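Local atomic coordinates of intracellular serine protease (Bacillus licheniformis, PDB entry 4ZOQ), a protein that probably acts as a subtilisin-like serine endopeptidase, a protease associated with lanthipeptides that cleaves peptide bonds in a sequence-specific way. Residues 228-233 and 243-248. Numbering follows the deposited sequence.
Sequences GYLGET and TDLVLT
D244 meets the loop 228-233 with both its backbone and its side chain. Its carbonyl O accepts a hydrogen bond from Y229 N at 2.9 Å. G228 fits closely beside that bond, its CA 3.1 Å from D244 O, with no side chain to get in the way. With CG beside its own backbone N (chi1 -83°), D244 sends its carboxylate along the loop, where OD2 lies 3.6 Å from E232 CG. The two carboxylates stand nearly perpendicular, planes 79° apart, and a water donates to both, 2.6 Å from E232 OE2 and 3.0 Å from D244 OD1, which probably eases the nearness of like charges. S208 and N210 also bind the E232 carboxylate. L245 turns to the peptide after Y229: CD2 lies 3.3 Å from Y229 O, and the same methyl reaches L230 CD2 at 4.2 Å. V246, where the strand begins, brings only CG1 near G228 N; its side chain otherwise packs on W24, F25 and M93. The contact thus ties the loop leaving 221-226, an outermost strand of the parallel part of the main subtilase sheet, to the start of strand 246-249, which pairs antiparallel with 269-272, with V246 about 9 Å from the predicted charge-relay serine S276, between side chains.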
# COMPACT_ATOMS: atom_id res chain seq x y z
N GLY B 228 9.03 7.71 10.60
CA GLY B 228 9.37 9.01 11.14
C GLY B 228 8.21 9.78 11.74
O GLY B 228 7.08 9.28 11.81
N TYR B 229 8.52 10.96 12.25
CA TYR B 229 7.47 11.89 12.65
C TYR B 229 8.06 13.29 12.74
O TYR B 229 9.23 13.51 12.44
CB TYR B 229 6.79 11.47 13.95
CG TYR B 229 5.54 12.29 14.29
CD1 TYR B 229 4.56 12.53 13.33
CD2 TYR B 229 5.32 12.75 15.58
CE1 TYR B 229 3.39 13.26 13.65
CE2 TYR B 229 4.17 13.44 15.92
CZ TYR B 229 3.21 13.71 14.94
OH TYR B 229 2.09 14.42 15.31
N LEU B 230 7.23 14.24 13.15
CA LEU B 230 7.64 15.62 13.25
C LEU B 230 8.63 15.77 14.41
O LEU B 230 9.51 16.63 14.37
CB LEU B 230 6.42 16.51 13.47
CG LEU B 230 5.42 16.60 12.32
CD1 LEU B 230 4.06 17.06 12.83
CD2 LEU B 230 5.95 17.55 11.25
N GLY B 231 8.53 14.89 15.41
CA GLY B 231 9.45 14.90 16.54
C GLY B 231 9.09 13.78 17.47
O GLY B 231 7.96 13.31 17.41
N GLU B 232 9.99 13.39 18.38
CA GLU B 232 9.68 12.28 19.29
C GLU B 232 8.59 12.65 20.26
O GLU B 232 7.79 11.80 20.67
CB GLU B 232 10.90 11.89 20.12
CG GLU B 232 11.89 11.00 19.45
CD GLU B 232 11.49 9.55 19.41
OE1 GLU B 232 10.73 9.08 20.30
OE2 GLU B 232 12.00 8.86 18.51
N THR B 233 8.61 13.91 20.68
CA THR B 233 7.65 14.46 21.64
C THR B 233 6.91 15.72 21.13
O THR B 233 6.31 16.45 21.92
CB THR B 233 8.35 14.76 23.01
OG1 THR B 233 9.46 15.64 22.79
CG2 THR B 233 8.89 13.45 23.63
N THR B 243 15.21 15.89 11.70
CA THR B 243 15.93 14.64 11.58
C THR B 243 15.07 13.43 11.92
O THR B 243 15.48 12.30 11.69
CB THR B 243 17.19 14.61 12.52
OG1 THR B 243 16.78 14.79 13.89
CG2 THR B 243 18.19 15.70 12.13
N ASP B 244 13.88 13.68 12.46
CA ASP B 244 12.93 12.61 12.76
C ASP B 244 12.00 12.34 11.60
O ASP B 244 11.30 11.33 11.61
CB ASP B 244 12.12 12.91 14.03
CG ASP B 244 12.88 12.52 15.31
OD1 ASP B 244 13.93 11.87 15.20
OD2 ASP B 244 12.44 12.89 16.44
N LEU B 245 12.00 13.24 10.62
CA LEU B 245 11.21 13.09 9.38
C LEU B 245 11.96 12.26 8.33
O LEU B 245 13.18 12.06 8.46
CB LEU B 245 10.86 14.47 8.83
CG LEU B 245 9.85 15.33 9.62
CD1 LEU B 245 9.85 16.82 9.18
CD2 LEU B 245 8.44 14.72 9.43
N VAL B 246 11.27 11.83 7.29
CA VAL B 246 11.91 11.01 6.27
C VAL B 246 11.80 11.67 4.90
O VAL B 246 10.79 12.32 4.60
CB VAL B 246 11.33 9.56 6.23
CG1 VAL B 246 11.59 8.86 7.56
CG2 VAL B 246 9.82 9.52 5.87
N LEU B 247 12.84 11.54 4.08
CA LEU B 247 12.77 12.10 2.74
C LEU B 247 11.88 11.23 1.84
O LEU B 247 11.87 10.01 1.94
CB LEU B 247 14.17 12.25 2.12
CG LEU B 247 14.26 13.29 1.00
CD1 LEU B 247 13.98 14.67 1.56
CD2 LEU B 247 15.60 13.28 0.29
N THR B 248 11.15 11.89 0.95
CA THR B 248 10.31 11.23 -0.05
C THR B 248 10.59 11.80 -1.44
O THR B 248 10.95 12.98 -1.61
CB THR B 248 8.81 11.45 0.25
OG1 THR B 248 8.51 12.86 0.24
CG2 THR B 248 8.44 10.89 1.60
O HOH W 1 13.97 9.30 16.83